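Local structure of (R)-specific secondary-alkylsulfatase (4AXH) at residues A133-I138 and R157-L162; S142-I147 and L162-R167. The protein hydrolyses (R)-secondary-alkyl sulfates with strict inversion of configuration, giving (S)-alcohols and sulfate, as a zinc-dependent homodimeric enzyme. All coordinates share one frame; numbering follows the deposited sequence.

Contact 1: residues A133-I138 and R157-L162; sequences ANMTII and RAALDL
M135 reaches from strand 135-138 to A159 and L160 on helix 153-164. This is helix-on-sheet packing in the metallo-beta-lactamase domain. The strand belongs to the mixed sheet that the helix covers. M135 carries the whole strand side of the close contact. Its CG lies anti to the backbone N (chi1 -176°), and the chain stays extended until it bends at chi3 (-74°). The thioether therefore ends against the helix. SD lies 3.8 Å from CD1 of L160, and the two side chains cross at about a right angle. I137, two residues on along the strand, also points at the helix, but its CD1 comes no closer than 5.1 Å, to CD1 of L160.

The tight part is wholly apolar and buried. No hydrogen bond crosses between the segments, so side-chain packing alone joins them here. V127 of strand 124-128 and L150 also touch A159, and L150 touches M135 as well.

R157 and D161, by contrast, are partly exposed and make no close contact with 133-138. R157 points away from the strand, and its NH1 forms a salt bridge with OD1 of D161, one helical turn later. L160 lies between the two parts: CD1 meets M135, while CD2 reaches the edge of the R157 guanidinium, in its plane. On the buried side, the closest approach is from CE of M135 to CB of A159, at 3.6 Å.

Contact 2: residues S142-I147 and L162-R167; sequences SGLVLI and LYFQHR
L144 overlaps the rings of Y163 and F164: its CD1 touches both, its CD2 only Y163. CD1 sits 3.6 Å from CZ of F164 and also touches CE2 of Y163. CD2 lies 3.4 Å from OH of Y163. Both rings meet CD1 obliquely. L144 and F164 come from opposite directions, while L144 and Y163 slide past each other.

The two aromatic side chains leave the backbone differently. Y163 has CG anti to the backbone N (chi1 172°), whereas F164 has CG beside it (chi1 -68°). The two neighbouring rings can thus both reach the same leucine. CB of R167 sits over one face of the Y163 ring, toward its rim. The phenol OH is hydrogen-bonded to E139, which also forms a salt bridge with R167.

Within 162-167, ND1 of H166 donates to O of L162 at 3.1 Å. The bond is nearly straight (170°), and the oxygen lies in the imidazole plane.

The contact lies within a beta-alpha-beta unit made of strand 144-147, helix 153-164 and strand 172-176. L144 also touches I137 of the adjacent strand 135-138, and H166 packs against strand 67-70.

Contacts 1 and 2 place successive parts of helix 153-164 over two neighbouring antiparallel strands, and their centres are about 7 Å apart. L162 belongs to both helical segments. The strands are joined by probable hydrogen bonds, from N of I138 to O of V145 at 2.8 Å and from N of I147 to O of T136 at 3.0 Å. I137, on the strand of contact 1, packs on contact 2: its CD1 lies 3.6 Å from CD1 of Y163. Contact 1 is nearer the active site. The M135 side chain is about 11 Å from a bound zinc ion and about 9 Å from the side chain of the zinc ligand H184. Contact 2 is remote from the zinc and sulfate sites.

Contact 1: residues A133-I138 and R157-L162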
# COMPACT_ATOMS: atom_id res chain seq x y z
N ALA A 133 -9.31 19.12 -16.19
CA ALA A 133 -10.60 18.42 -16.12
C ALA A 133 -11.71 19.07 -16.98
O ALA A 133 -11.46 20.06 -17.67
CB ALA A 133 -11.03 18.27 -14.67
N ASN A 134 -12.91 18.49 -16.95
CA ASN A 134 -14.09 18.95 -17.68
C ASN A 134 -15.16 19.41 -16.70
O ASN A 134 -15.22 18.93 -15.55
CB ASN A 134 -14.69 17.81 -18.55
CG ASN A 134 -13.75 17.13 -19.51
OD1 ASN A 134 -12.70 17.67 -19.92
ND2 ASN A 134 -14.12 15.94 -19.91
N MET A 135 -16.05 20.30 -17.20
CA MET A 135 -17.21 20.81 -16.47
C MET A 135 -18.45 20.38 -17.28
O MET A 135 -18.56 20.69 -18.47
CB MET A 135 -17.13 22.36 -16.37
CG MET A 135 -18.25 23.02 -15.54
SD MET A 135 -18.39 24.82 -15.81
CE MET A 135 -16.92 25.42 -14.90
N THR A 136 -19.34 19.65 -16.65
CA THR A 136 -20.60 19.26 -17.28
C THR A 136 -21.67 20.30 -16.89
O THR A 136 -21.86 20.58 -15.70
CB THR A 136 -20.98 17.86 -16.83
OG1 THR A 136 -19.90 16.94 -17.11
CG2 THR A 136 -22.30 17.40 -17.45
N ILE A 137 -22.33 20.91 -17.89
CA ILE A 137 -23.38 21.89 -17.65
C ILE A 137 -24.74 21.36 -18.06
O ILE A 137 -25.01 21.22 -19.24
CB ILE A 137 -23.10 23.28 -18.28
CG1 ILE A 137 -21.74 23.82 -17.84
CG2 ILE A 137 -24.22 24.25 -17.90
CD1 ILE A 137 -21.03 24.64 -18.86
N ILE A 138 -25.59 21.06 -17.07
CA ILE A 138 -26.97 20.59 -17.28
C ILE A 138 -27.86 21.82 -17.17
O ILE A 138 -27.76 22.58 -16.19
CB ILE A 138 -27.42 19.51 -16.25
CG1 ILE A 138 -26.34 18.47 -15.96
CG2 ILE A 138 -28.71 18.84 -16.67
CD1 ILE A 138 -26.53 17.76 -14.57
N ARG A 157 -14.21 30.11 -14.21
CA ARG A 157 -14.76 31.36 -14.74
C ARG A 157 -14.72 31.39 -16.26
O ARG A 157 -15.72 31.72 -16.89
CB ARG A 157 -14.03 32.59 -14.13
CG ARG A 157 -14.69 33.93 -14.38
CD ARG A 157 -15.90 34.18 -13.51
NE ARG A 157 -17.13 33.57 -14.03
CZ ARG A 157 -17.87 34.09 -14.99
NH1 ARG A 157 -17.52 35.24 -15.56
NH2 ARG A 157 -18.96 33.46 -15.43
N ALA A 158 -13.58 31.04 -16.85
CA ALA A 158 -13.43 31.01 -18.30
C ALA A 158 -14.37 29.99 -18.97
O ALA A 158 -14.97 30.31 -19.99
CB ALA A 158 -11.98 30.75 -18.68
N ALA A 159 -14.51 28.78 -18.40
CA ALA A 159 -15.40 27.72 -18.90
C ALA A 159 -16.86 28.22 -18.97
O ALA A 159 -17.53 28.12 -20.02
CB ALA A 159 -15.32 26.52 -17.99
N LEU A 160 -17.33 28.79 -17.84
CA LEU A 160 -18.64 29.40 -17.68
C LEU A 160 -18.82 30.63 -18.61
O LEU A 160 -19.92 30.84 -19.12
CB LEU A 160 -18.79 29.79 -16.22
CG LEU A 160 -20.12 29.52 -15.57
CD1 LEU A 160 -20.26 28.08 -15.19
CD2 LEU A 160 -20.28 30.39 -14.34
N ASP A 161 -17.75 31.40 -18.87
CA ASP A 161 -17.79 32.56 -19.77
C ASP A 161 -18.09 32.13 -21.21
O ASP A 161 -18.94 32.76 -21.88
CB ASP A 161 -16.48 33.37 -19.71
CG ASP A 161 -16.36 34.40 -18.59
OD1 ASP A 161 -17.41 34.75 -17.99
OD2 ASP A 161 -15.24 34.93 -18.38
N LEU A 162 -17.36 31.07 -21.68
CA LEU A 162 -17.46 30.46 -23.01
C LEU A 162 -18.84 29.87 -23.19
O LEU A 162 -19.41 30.05 -24.26
CB LEU A 162 -16.36 29.41 -23.20
CG LEU A 162 -16.35 28.55 -24.48
CD1 LEU A 162 -16.16 29.40 -25.72
CD2 LEU A 162 -15.28 27.48 -24.39

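Contact 2: residues S142-I147 and L162-R167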
# COMPACT_ATOMS: atom_id res chain seq x y z
N SER A 142 -35.00 26.54 -14.03
CA SER A 142 -34.65 27.95 -13.83
C SER A 142 -33.18 28.32 -14.08
O SER A 142 -32.92 29.25 -14.84
CB SER A 142 -35.11 28.43 -12.45
OG SER A 142 -34.55 27.67 -11.39
N GLY A 143 -32.26 27.60 -13.44
CA GLY A 143 -30.84 27.88 -13.54
C GLY A 143 -30.05 26.77 -14.18
O GLY A 143 -30.50 26.18 -15.17
N LEU A 144 -28.85 26.50 -13.63
CA LEU A 144 -27.89 25.50 -14.12
C LEU A 144 -27.46 24.54 -13.05
O LEU A 144 -27.21 24.92 -11.90
CB LEU A 144 -26.62 26.16 -14.70
CG LEU A 144 -26.76 27.19 -15.83
CD1 LEU A 144 -25.42 27.79 -16.14
CD2 LEU A 144 -27.32 26.60 -17.10
N VAL A 145 -27.31 23.27 -13.44
CA VAL A 145 -26.77 22.24 -12.55
C VAL A 145 -25.47 21.81 -13.13
O VAL A 145 -25.37 21.46 -14.31
CB VAL A 145 -27.73 21.12 -12.07
CG1 VAL A 145 -28.66 20.67 -13.17
CG2 VAL A 145 -26.98 19.95 -11.44
N LEU A 146 -24.42 22.00 -12.34
CA LEU A 146 -23.06 21.75 -12.73
C LEU A 146 -22.49 20.51 -12.09
O LEU A 146 -22.71 20.23 -10.91
CB LEU A 146 -22.23 22.95 -12.30
CG LEU A 146 -21.85 23.98 -13.32
CD1 LEU A 146 -23.05 24.56 -14.01
CD2 LEU A 146 -21.06 25.06 -12.65
N ILE A 147 -21.76 19.75 -12.87
CA ILE A 147 -21.01 18.62 -12.33
C ILE A 147 -19.56 18.97 -12.52
O ILE A 147 -19.11 19.14 -13.65
CB ILE A 147 -21.47 17.13 -12.59
CG1 ILE A 147 -20.31 16.18 -12.79
CG2 ILE A 147 -22.59 16.95 -13.63
CD1 ILE A 147 -19.74 15.71 -11.54
N LEU A 162 -17.36 31.07 -21.68
CA LEU A 162 -17.46 30.46 -23.01
C LEU A 162 -18.84 29.87 -23.19
O LEU A 162 -19.41 30.05 -24.26
CB LEU A 162 -16.36 29.41 -23.20
CG LEU A 162 -16.35 28.55 -24.48
CD1 LEU A 162 -16.16 29.40 -25.72
CD2 LEU A 162 -15.28 27.48 -24.39
N TYR A 163 -19.39 29.25 -22.14
CA TYR A 163 -20.75 28.71 -22.16
C TYR A 163 -21.79 29.82 -22.31
O TYR A 163 -22.73 29.67 -23.11
CB TYR A 163 -21.04 27.91 -20.88
CG TYR A 163 -22.48 27.47 -20.74
CD1 TYR A 163 -22.94 26.31 -21.37
CD2 TYR A 163 -23.38 28.20 -19.97
CE1 TYR A 163 -24.27 25.90 -21.24
CE2 TYR A 163 -24.72 27.81 -19.85
CZ TYR A 163 -25.16 26.65 -20.49
OH TYR A 163 -26.46 26.25 -20.37
N PHE A 164 -21.65 30.90 -21.53
CA PHE A 164 -22.63 32.00 -21.61
C PHE A 164 -22.57 32.76 -22.93
O PHE A 164 -23.59 33.32 -23.34
CB PHE A 164 -22.56 32.92 -20.37
CG PHE A 164 -23.03 32.25 -19.10
CD1 PHE A 164 -24.19 31.47 -19.09
CD2 PHE A 164 -22.34 32.43 -17.90
CE1 PHE A 164 -24.63 30.87 -17.92
CE2 PHE A 164 -22.76 31.80 -16.73
CZ PHE A 164 -23.91 31.03 -16.74
N GLN A 165 -21.42 32.71 -23.63
CA GLN A 165 -21.27 33.35 -24.94
C GLN A 165 -22.12 32.66 -26.04
O GLN A 165 -22.29 33.26 -27.12
CB GLN A 165 -19.81 33.40 -25.35
CG GLN A 165 -19.12 34.69 -24.92
CD GLN A 165 -17.63 34.52 -24.75
OE1 GLN A 165 -17.09 34.79 -23.68
NE2 GLN A 165 -16.94 34.08 -25.80
N HIS A 166 -22.65 31.44 -25.77
CA HIS A 166 -23.41 30.64 -26.73
C HIS A 166 -24.71 30.13 -26.20
O HIS A 166 -25.56 29.68 -26.98
CB HIS A 166 -22.55 29.47 -27.24
CG HIS A 166 -21.31 29.93 -27.94
ND1 HIS A 166 -20.15 30.20 -27.22
CD2 HIS A 166 -21.12 30.25 -29.24
CE1 HIS A 166 -19.28 30.67 -28.11
NE2 HIS A 166 -19.81 30.71 -29.34
N ARG A 167 -24.89 30.20 -24.88
CA ARG A 167 -26.11 29.74 -24.24
C ARG A 167 -26.76 30.82 -23.36
O ARG A 167 -26.10 31.84 -23.08
CB ARG A 167 -25.86 28.42 -23.49
CG ARG A 167 -25.55 27.23 -24.42
CD ARG A 167 -26.66 26.89 -25.40
NE ARG A 167 -27.80 26.31 -24.70
CZ ARG A 167 -29.06 26.44 -25.10
NH1 ARG A 167 -29.35 27.13 -26.19
NH2 ARG A 167 -30.05 25.89 -24.40